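PDB 6WH7: penaeus monodon metallodensovirus major capsid protein from Penaeus monodon metallodensovirus, which probably assembles, in sixty copies, into the icosahedral shell that encloses the viral genome, with each copy built round a jelly-roll beta barrel. Local coordinates for residues A[111-114]-A[115-118]; A[181-185]-A[186-190]; A[241-244]-A[245-248]; A[321-324]-A[325-329]; A[353-356]-A[357-360]. One frame throughout, in Å; residues are numbered along the deposited sequence.

How the contacts relate
The five contacts come in series along the chain, in numerical order, and each is a local turn. Contact 1 closes helix 108-113 and runs into strand 118-135; contact 4 joins helix 323-326 to strand 327-328. Their centres are about 15 Å apart and they touch, with a salt bridge from K117 to D323. Contact 2 leads into strand 189-191 on the far side of the chain's centre from contact 4, with about 34 Å between their centres. Contacts 3 and 5, in loops about 14 Å apart by their centres, both meet the fourth subunit. D244 of contact 3 packs on L325 of a neighbour's contact 4. Contacts 1, 3, 4 and 5 thus lie at subunit boundaries, whereas no other chain touches contact 2.

Contact 1 of 5, residues A[111-114]-A[115-118]; sequences SMLL and ACKA
The last turn of helix 108-113 unwinds here, and M112 and L113 hold the outgoing chain at A115 and C116. The carbonyl of M112 takes the amide of A115 at 2.7 Å (N to O, N-H...O 139°), a three-residue step like that of a 3-10 turn, with the donor standing above the carbonyl plane. The C116 amide makes two weak bonds, 3.2 Å from its N to M112 O and 3.3 Å to L113 O, so the helix closes with a shared rather than a single straight link. C116 has SG anti to its carbonyl carbon (chi1 -56°), which turns the sulfur back over the helix end: SG lies 3.7 Å from L113 CA and 4.4 Å from L113 CD2. The methyl CB of A115 sits beside M112 O at 3.2 Å. M112, A115 and C116 meet C116, A115 and M112 of a second subunit, an exchange consistent with a two-fold axis. Beyond the turn, K117 and A118 both face R302 in a classic beta bulge at the start of strand 118-135, while L113 and C116 pack on F301 of strand 287-302 and W304 NE1 bonds to A115 O.

Contact 2 of 5, residues A[181-185]-A[186-190]; sequences SSMRE and LDYVA
M183 and Y188 lie at an angle across one another in the tight loop that feeds strand 189-191, an outer strand, within this chain, of a five-stranded antiparallel sheet. The M183 side chain leaves with CG anti to the backbone N (chi1 -175°) and passes the phenol end of the tyrosine; the ring comes to the M183 backbone obliquely. The Y188 hydroxyl is hydrogen-bonded to P179 O and the ring stacks on W178, so the loop's exit is tied back to its entrance. L186 lies against the carbonyls of the bend: its CG and CD2 are each 3.5 Å from R184 O, and CD2 is 3.8 Å from M183 O, while its side chain also touches I81 and I83 of strand 79-83. The R184 guanidinium donates through NH1 to T295 OG1. The carboxylates of E185 and D187 approach each other as a like-charged pair, but S182 OG and D187 OD2 are too close in the model and both are doubtfully placed. The meeting of methionine and tyrosine is firmer: M183 CG is 4.1 Å from Y188 CE2, and Y188 OH is 3.4 Å from M183 CB.

Contact 3 of 5, residues A[241-244]-A[245-248]; sequences QNND and SMNA
Residues N243 to M246 form a beta turn close to type I, whose flanking arms run 149° apart, with CA atoms 4.3 Å apart at N242 and N247. This is a hairpin-like fold within the long loop between strands 229-230 and 257-262. The backbone N-H of N243 reaches M246 O at 2.6 Å from its N, the donor nearly on the line of the C=O bond. At the far end of the arms a side chain replaces the second backbone bond: N242 OD1 accepts the A248 amide, 3.1 Å from N to OD1 with an N-H...O angle of 150°, the donor tilted somewhat from the plane of the side-chain carbonyl. ND2 of the same N242 side chain donates to M362 O, so the flat group is gripped at both its oxygen and its nitrogen and its rotation is fixed. The side chains of N243 and M246 run side by side in the same direction, with N243 CG 3.8 Å from M246 CG. M246 CG lies between the backbone N and the carbonyl carbon (chi1 64°), which brings it beside Q241, whose CB is 3.9 Å from M246 CG. The places of the Q241 side-chain oxygen and the M246 sulfur are both doubtful. The fourth subunit packs here: its I258 meets N242 and its L325 meets D244. At the corner D244 turns its carboxylate toward the following amide, that of S245. OD2 is held by Q165 NE2, and D244 OD1 takes a weak bond from the S245 amide, 2.8 Å from its N.

Contact 4 of 5, residues A[321-324]-A[325-329]; sequences ANDS and LWIQS
The chain from N322 to I327 winds through about one turn, bringing N322 against L325 and D323 against I327 before straightening into an extended run at I327 and Q328. The first step spans three residues: the L325 amide meets N322 O at 2.9 Å from its N (N-H...O 154°), with the donor above the carbonyl plane. The next spans four, from the I327 amide to D323 O at 2.5 Å from N to O, the donor almost in line with the C=O bond. The spacing is mixed, and helix 323-326 is a short, weakly bonded turn. At its start, S324 OG lies between its backbone N and carbonyl carbon (chi1 63°) and donates back to A321 O, 3.0 Å away, in the plane of that carbonyl. The turn hands over directly to strand 327-328, which pairs in parallel with strand 229-230. The W326 indole lies alongside D323 and points the same way, the ring standing almost perpendicular to the carboxylate, while D323 O sits over one ring face. I327 CD1 lies 3.3 Å above the plane of the indole, offset toward its rim. W229 meets the indole edge-to-face. D323 itself is engaged through OD2 by the ammonium of K117, a salt bridge that probably keeps the acid ionised. R352 of the third subunit makes a long, weak ion pair with its other oxygen. Q328, bent at chi2, curls its amide back toward the helix and NE2 makes a weak bond to S324 O at 2.8 Å.

Contact 5 of 5, residues A[353-356]-A[357-360]; sequences VDAR and NKGG
V353 has CG1 anti to its backbone N (chi1 165°), which aims that methyl at the start of the next segment: it lies 3.7 Å from N357 CB and 3.9 Å from K358 CG. D354 likewise puts CG anti to its backbone N (chi1 -173°), carrying the carboxylate out beside N357, whose OD1 is 3.5 Å from D354 CB. The two side chains cross at about a right angle, carboxylate and amide planes 86° apart. Between them the backbone makes a 3-10 turn: the N357 amide bonds to D354 O at 2.8 Å from its N, and that of K358 to A355 O at 3.2 Å from its N. D354 also reaches forward to R356, weakly accepting its backbone N-H at OD1 in an Asx turn. The guanidinium lies with one face over D354 CG, and NH2 is 3.0 Å from OD2, well out of the plane, so this salt bridge is an attraction of charges without an aimed N-H. The place of the K358 ammonium is doubtful. R356 NH2 forms a further salt bridge with D225 of the fourth subunit. One arginine thus serves two carboxylates, one within its own turn and one across the subunit boundary, and probably helps keep both ionised.

Contact 1 of 5, residues A[111-114]-A[115-118]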
# COMPACT_ATOMS: atom_id res chain seq x y z
N SER A 111 -97.66 -15.23 12.07
CA SER A 111 -98.71 -14.45 12.71
C SER A 111 -98.16 -13.18 13.33
O SER A 111 -98.90 -12.22 13.53
CB SER A 111 -99.41 -15.29 13.77
OG SER A 111 -100.05 -16.40 13.18
N MET A 112 -96.87 -13.17 13.64
CA MET A 112 -96.21 -11.97 14.11
C MET A 112 -95.84 -11.04 12.97
O MET A 112 -95.98 -9.82 13.11
CB MET A 112 -94.97 -12.36 14.89
CG MET A 112 -94.10 -11.19 15.12
SD MET A 112 -92.80 -11.51 16.26
CE MET A 112 -91.83 -10.06 15.93
N LEU A 113 -95.35 -11.58 11.86
CA LEU A 113 -95.07 -10.75 10.69
C LEU A 113 -96.27 -9.92 10.28
O LEU A 113 -96.09 -8.86 9.67
CB LEU A 113 -94.65 -11.63 9.52
CG LEU A 113 -93.34 -12.39 9.67
CD1 LEU A 113 -93.17 -13.32 8.52
CD2 LEU A 113 -92.20 -11.43 9.75
N LEU A 114 -97.47 -10.38 10.59
CA LEU A 114 -98.67 -9.62 10.31
C LEU A 114 -98.90 -8.51 11.32
O LEU A 114 -99.72 -7.62 11.06
CB LEU A 114 -99.87 -10.56 10.29
CG LEU A 114 -99.72 -11.65 9.23
CD1 LEU A 114 -100.91 -12.58 9.26
CD2 LEU A 114 -99.53 -11.03 7.86
N ALA A 115 -98.21 -8.54 12.45
CA ALA A 115 -98.19 -7.42 13.39
C ALA A 115 -97.11 -6.40 13.05
O ALA A 115 -97.09 -5.33 13.65
CB ALA A 115 -97.99 -7.93 14.81
N CYS A 116 -96.21 -6.73 12.14
CA CYS A 116 -95.24 -5.79 11.62
C CYS A 116 -95.92 -4.82 10.66
O CYS A 116 -97.04 -5.05 10.21
CB CYS A 116 -94.13 -6.53 10.89
SG CYS A 116 -93.31 -7.75 11.89
N LYS A 117 -95.23 -3.72 10.37
CA LYS A 117 -95.75 -2.85 9.33
C LYS A 117 -95.64 -3.51 7.97
O LYS A 117 -96.58 -3.47 7.17
CB LYS A 117 -95.02 -1.51 9.32
CG LYS A 117 -95.68 -0.57 8.36
CD LYS A 117 -95.05 0.77 8.30
CE LYS A 117 -95.71 1.56 7.21
NZ LYS A 117 -97.16 1.73 7.48
N ALA A 118 -94.50 -4.14 7.69
CA ALA A 118 -94.23 -4.76 6.41
C ALA A 118 -93.44 -6.03 6.63
O ALA A 118 -92.72 -6.17 7.61
CB ALA A 118 -93.43 -3.82 5.51

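Contact 2 of 5, residues A[181-185]-A[186-190]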
# COMPACT_ATOMS: atom_id res chain seq x y z
N SER A 181 -104.76 -28.68 2.41
CA SER A 181 -104.36 -29.14 3.73
C SER A 181 -103.39 -30.30 3.67
O SER A 181 -102.82 -30.67 4.69
CB SER A 181 -105.58 -29.56 4.53
OG SER A 181 -106.21 -30.67 3.94
N SER A 182 -103.22 -30.90 2.50
CA SER A 182 -102.30 -32.00 2.29
C SER A 182 -100.97 -31.54 1.71
O SER A 182 -100.17 -32.37 1.29
CB SER A 182 -102.94 -33.04 1.38
OG SER A 182 -102.08 -34.14 1.24
N MET A 183 -100.75 -30.22 1.65
CA MET A 183 -99.72 -29.66 0.78
C MET A 183 -98.33 -30.20 1.10
O MET A 183 -97.58 -30.57 0.19
CB MET A 183 -99.74 -28.14 0.88
CG MET A 183 -98.78 -27.46 -0.06
SD MET A 183 -98.95 -25.68 -0.03
CE MET A 183 -100.49 -25.50 -0.91
N ARG A 184 -97.96 -30.24 2.38
CA ARG A 184 -96.55 -30.51 2.69
C ARG A 184 -96.18 -31.97 2.52
O ARG A 184 -95.07 -32.27 2.06
CB ARG A 184 -96.20 -30.04 4.09
CG ARG A 184 -96.00 -28.56 4.19
CD ARG A 184 -95.54 -28.22 5.57
NE ARG A 184 -94.26 -28.85 5.86
CZ ARG A 184 -93.09 -28.32 5.56
NH1 ARG A 184 -93.02 -27.14 4.98
NH2 ARG A 184 -91.98 -28.97 5.86
N GLU A 185 -97.04 -32.92 2.89
CA GLU A 185 -96.75 -34.28 2.48
C GLU A 185 -97.09 -34.38 1.00
O GLU A 185 -98.21 -34.09 0.60
CB GLU A 185 -97.52 -35.31 3.30
CG GLU A 185 -99.01 -35.46 3.05
CD GLU A 185 -99.81 -34.40 3.72
OE1 GLU A 185 -99.20 -33.44 4.21
OE2 GLU A 185 -101.05 -34.53 3.79
N LEU A 186 -96.11 -34.76 0.19
CA LEU A 186 -96.21 -34.38 -1.21
C LEU A 186 -97.01 -35.48 -1.88
O LEU A 186 -96.48 -36.51 -2.30
CB LEU A 186 -94.81 -34.25 -1.79
CG LEU A 186 -93.93 -33.24 -1.05
CD1 LEU A 186 -92.48 -33.40 -1.45
CD2 LEU A 186 -94.38 -31.84 -1.34
N ASP A 187 -98.31 -35.25 -1.98
CA ASP A 187 -99.24 -36.17 -2.60
C ASP A 187 -99.81 -35.66 -3.91
O ASP A 187 -100.66 -36.35 -4.50
CB ASP A 187 -100.37 -36.51 -1.64
CG ASP A 187 -101.08 -35.30 -1.13
OD1 ASP A 187 -100.58 -34.18 -1.35
OD2 ASP A 187 -102.15 -35.46 -0.51
N TYR A 188 -99.43 -34.48 -4.38
CA TYR A 188 -100.09 -33.93 -5.55
C TYR A 188 -99.54 -34.65 -6.77
O TYR A 188 -98.37 -34.49 -7.12
CB TYR A 188 -99.87 -32.43 -5.68
CG TYR A 188 -100.41 -31.61 -4.54
CD1 TYR A 188 -101.50 -32.03 -3.81
CD2 TYR A 188 -99.87 -30.37 -4.25
CE1 TYR A 188 -102.00 -31.27 -2.79
CE2 TYR A 188 -100.37 -29.60 -3.23
CZ TYR A 188 -101.44 -30.06 -2.51
OH TYR A 188 -101.94 -29.29 -1.49
N VAL A 189 -100.39 -35.42 -7.44
CA VAL A 189 -99.98 -36.26 -8.55
C VAL A 189 -100.55 -35.68 -9.83
O VAL A 189 -101.74 -35.34 -9.90
CB VAL A 189 -100.41 -37.72 -8.36
CG1 VAL A 189 -99.69 -38.34 -7.21
CG2 VAL A 189 -101.87 -37.80 -8.08
N ALA A 190 -99.70 -35.55 -10.83
CA ALA A 190 -100.11 -35.13 -12.16
C ALA A 190 -99.72 -36.21 -13.14
O ALA A 190 -98.62 -36.75 -13.08
CB ALA A 190 -99.46 -33.82 -12.54

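Contact 3 of 5, residues A[241-244]-A[245-248]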
# COMPACT_ATOMS: atom_id res chain seq x y z
N GLN A 241 -93.32 -13.93 -7.86
CA GLN A 241 -92.62 -14.36 -9.06
C GLN A 241 -93.08 -13.51 -10.23
O GLN A 241 -94.25 -13.17 -10.33
CB GLN A 241 -92.90 -15.82 -9.40
CG GLN A 241 -92.39 -16.81 -8.41
CD GLN A 241 -92.84 -18.20 -8.74
OE1 GLN A 241 -93.79 -18.39 -9.47
NE2 GLN A 241 -92.19 -19.17 -8.16
N ASN A 242 -92.15 -13.19 -11.11
CA ASN A 242 -92.44 -12.51 -12.36
C ASN A 242 -92.31 -13.54 -13.48
O ASN A 242 -91.20 -13.97 -13.78
CB ASN A 242 -91.50 -11.33 -12.56
CG ASN A 242 -91.80 -10.19 -11.62
OD1 ASN A 242 -92.93 -9.99 -11.21
ND2 ASN A 242 -90.77 -9.45 -11.25
N ASN A 243 -93.43 -13.93 -14.08
CA ASN A 243 -93.48 -15.09 -14.95
C ASN A 243 -94.37 -14.80 -16.14
O ASN A 243 -94.97 -13.74 -16.25
CB ASN A 243 -94.06 -16.31 -14.22
CG ASN A 243 -93.18 -16.81 -13.14
OD1 ASN A 243 -91.99 -16.55 -13.14
ND2 ASN A 243 -93.75 -17.54 -12.21
N ASP A 244 -94.46 -15.79 -17.02
CA ASP A 244 -95.57 -15.84 -17.97
C ASP A 244 -96.89 -16.06 -17.25
O ASP A 244 -97.94 -15.65 -17.75
CB ASP A 244 -95.34 -16.96 -18.98
CG ASP A 244 -95.08 -18.29 -18.31
OD1 ASP A 244 -94.76 -18.30 -17.11
OD2 ASP A 244 -95.26 -19.33 -18.96
N SER A 245 -96.86 -16.78 -16.14
CA SER A 245 -98.08 -17.09 -15.41
C SER A 245 -98.49 -15.98 -14.46
O SER A 245 -99.68 -15.76 -14.24
CB SER A 245 -97.89 -18.39 -14.62
OG SER A 245 -97.62 -19.48 -15.48
N MET A 246 -97.52 -15.26 -13.90
CA MET A 246 -97.81 -14.50 -12.70
C MET A 246 -96.85 -13.33 -12.54
O MET A 246 -95.76 -13.32 -13.11
CB MET A 246 -97.75 -15.42 -11.48
CG MET A 246 -96.39 -16.00 -11.21
SD MET A 246 -96.49 -17.34 -10.02
CE MET A 246 -96.81 -18.74 -11.08
N ASN A 247 -97.29 -12.34 -11.77
CA ASN A 247 -96.45 -11.21 -11.40
C ASN A 247 -96.45 -11.04 -9.89
O ASN A 247 -97.37 -11.45 -9.19
CB ASN A 247 -96.89 -9.92 -12.13
CG ASN A 247 -98.34 -9.59 -11.93
OD1 ASN A 247 -98.93 -9.90 -10.90
ND2 ASN A 247 -98.92 -8.94 -12.92
N ALA A 248 -95.37 -10.42 -9.40
CA ALA A 248 -95.09 -10.41 -7.97
C ALA A 248 -95.95 -9.41 -7.20
O ALA A 248 -96.29 -9.67 -6.05
CB ALA A 248 -93.62 -10.11 -7.73

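Contact 4 of 5, residues A[321-324]-A[325-329]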
# COMPACT_ATOMS: atom_id res chain seq x y z
N ALA A 321 -99.61 7.73 3.33
CA ALA A 321 -100.24 7.29 2.10
C ALA A 321 -99.24 6.74 1.11
O ALA A 321 -99.63 5.98 0.21
CB ALA A 321 -101.02 8.43 1.46
N ASN A 322 -97.96 7.07 1.25
CA ASN A 322 -96.95 6.56 0.35
C ASN A 322 -96.46 5.19 0.74
O ASN A 322 -95.48 4.70 0.17
CB ASN A 322 -95.77 7.54 0.24
CG ASN A 322 -95.03 7.71 1.53
OD1 ASN A 322 -95.48 7.28 2.58
ND2 ASN A 322 -93.89 8.38 1.47
N ASP A 323 -97.08 4.57 1.75
CA ASP A 323 -96.92 3.13 1.93
C ASP A 323 -97.24 2.39 0.65
O ASP A 323 -96.63 1.36 0.36
CB ASP A 323 -97.82 2.63 3.05
CG ASP A 323 -97.35 3.06 4.41
OD1 ASP A 323 -96.20 3.52 4.53
OD2 ASP A 323 -98.13 2.94 5.37
N SER A 324 -98.18 2.90 -0.14
CA SER A 324 -98.48 2.31 -1.43
C SER A 324 -97.28 2.28 -2.36
O SER A 324 -97.32 1.58 -3.37
CB SER A 324 -99.61 3.08 -2.10
OG SER A 324 -99.21 4.41 -2.36
N LEU A 325 -96.22 3.01 -2.04
CA LEU A 325 -95.01 2.95 -2.84
C LEU A 325 -94.17 1.73 -2.51
O LEU A 325 -93.56 1.15 -3.41
CB LEU A 325 -94.20 4.23 -2.65
CG LEU A 325 -94.41 5.38 -3.62
CD1 LEU A 325 -95.84 5.77 -3.68
CD2 LEU A 325 -93.60 6.57 -3.17
N TRP A 326 -94.00 1.40 -1.24
CA TRP A 326 -93.25 0.22 -0.89
C TRP A 326 -94.06 -0.95 -0.32
O TRP A 326 -93.49 -2.03 -0.15
CB TRP A 326 -92.12 0.62 0.07
CG TRP A 326 -92.60 1.23 1.32
CD1 TRP A 326 -93.12 2.47 1.47
CD2 TRP A 326 -92.52 0.67 2.61
NE1 TRP A 326 -93.43 2.69 2.78
CE2 TRP A 326 -93.06 1.60 3.51
CE3 TRP A 326 -92.05 -0.55 3.11
CZ2 TRP A 326 -93.14 1.35 4.86
CZ3 TRP A 326 -92.14 -0.79 4.44
CH2 TRP A 326 -92.68 0.15 5.31
N ILE A 327 -95.36 -0.79 -0.06
CA ILE A 327 -96.17 -1.86 0.53
C ILE A 327 -97.15 -2.36 -0.51
O ILE A 327 -97.89 -1.57 -1.10
CB ILE A 327 -96.94 -1.40 1.78
CG1 ILE A 327 -96.00 -0.85 2.83
CG2 ILE A 327 -97.64 -2.57 2.40
CD1 ILE A 327 -95.12 -1.88 3.30
N GLN A 328 -97.20 -3.68 -0.70
CA GLN A 328 -97.99 -4.25 -1.78
C GLN A 328 -98.75 -5.46 -1.28
O GLN A 328 -98.37 -6.09 -0.29
CB GLN A 328 -97.10 -4.63 -2.96
CG GLN A 328 -96.34 -3.45 -3.52
CD GLN A 328 -97.26 -2.38 -4.01
OE1 GLN A 328 -98.19 -2.65 -4.75
NE2 GLN A 328 -97.04 -1.16 -3.57
N SER A 329 -99.86 -5.75 -1.94
CA SER A 329 -100.53 -7.02 -1.75
C SER A 329 -99.82 -8.12 -2.54
O SER A 329 -99.06 -7.85 -3.47
CB SER A 329 -102.00 -6.91 -2.15
OG SER A 329 -102.16 -6.57 -3.51

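Contact 5 of 5, residues A[353-356]-A[357-360]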
# COMPACT_ATOMS: atom_id res chain seq x y z
N VAL A 353 -84.75 -16.19 -21.98
CA VAL A 353 -84.94 -14.76 -21.80
C VAL A 353 -83.57 -14.09 -21.74
O VAL A 353 -82.60 -14.67 -21.25
CB VAL A 353 -85.77 -14.48 -20.54
CG1 VAL A 353 -85.67 -13.04 -20.13
CG2 VAL A 353 -87.20 -14.81 -20.81
N ASP A 354 -83.49 -12.88 -22.29
CA ASP A 354 -82.25 -12.12 -22.26
C ASP A 354 -81.72 -12.01 -20.84
O ASP A 354 -82.47 -11.74 -19.91
CB ASP A 354 -82.49 -10.73 -22.85
CG ASP A 354 -81.22 -9.94 -23.02
OD1 ASP A 354 -80.13 -10.49 -22.79
OD2 ASP A 354 -81.32 -8.76 -23.40
N ALA A 355 -80.42 -12.23 -20.68
CA ALA A 355 -79.81 -12.16 -19.36
C ALA A 355 -79.98 -10.77 -18.75
O ALA A 355 -80.00 -10.64 -17.52
CB ALA A 355 -78.34 -12.52 -19.43
N ARG A 356 -80.10 -9.74 -19.58
CA ARG A 356 -80.32 -8.40 -19.08
C ARG A 356 -81.73 -8.22 -18.54
O ARG A 356 -81.97 -7.31 -17.75
CB ARG A 356 -80.06 -7.38 -20.19
CG ARG A 356 -78.63 -7.36 -20.67
CD ARG A 356 -78.38 -6.16 -21.54
NE ARG A 356 -79.23 -6.17 -22.72
CZ ARG A 356 -78.91 -6.75 -23.86
NH1 ARG A 356 -77.76 -7.38 -23.98
NH2 ARG A 356 -79.74 -6.71 -24.89
N ASN A 357 -82.66 -9.06 -18.97
CA ASN A 357 -84.01 -9.07 -18.45
C ASN A 357 -84.17 -10.00 -17.27
O ASN A 357 -85.30 -10.24 -16.85
CB ASN A 357 -85.02 -9.47 -19.53
CG ASN A 357 -85.16 -8.43 -20.59
OD1 ASN A 357 -85.18 -8.74 -21.77
ND2 ASN A 357 -85.25 -7.19 -20.17
N LYS A 358 -83.09 -10.56 -16.76
CA LYS A 358 -83.10 -11.40 -15.57
C LYS A 358 -82.12 -10.80 -14.58
O LYS A 358 -81.05 -10.34 -14.96
CB LYS A 358 -82.70 -12.84 -15.89
CG LYS A 358 -83.63 -13.55 -16.85
CD LYS A 358 -83.26 -15.00 -17.01
CE LYS A 358 -81.94 -15.24 -17.68
NZ LYS A 358 -81.96 -14.90 -19.11
N GLY A 359 -82.49 -10.78 -13.32
CA GLY A 359 -81.61 -10.22 -12.32
C GLY A 359 -82.39 -9.58 -11.20
O GLY A 359 -83.58 -9.82 -11.04
N GLY A 360 -81.70 -8.75 -10.44
CA GLY A 360 -82.21 -8.26 -9.18
C GLY A 360 -83.37 -7.31 -9.32
O GLY A 360 -83.77 -6.89 -10.40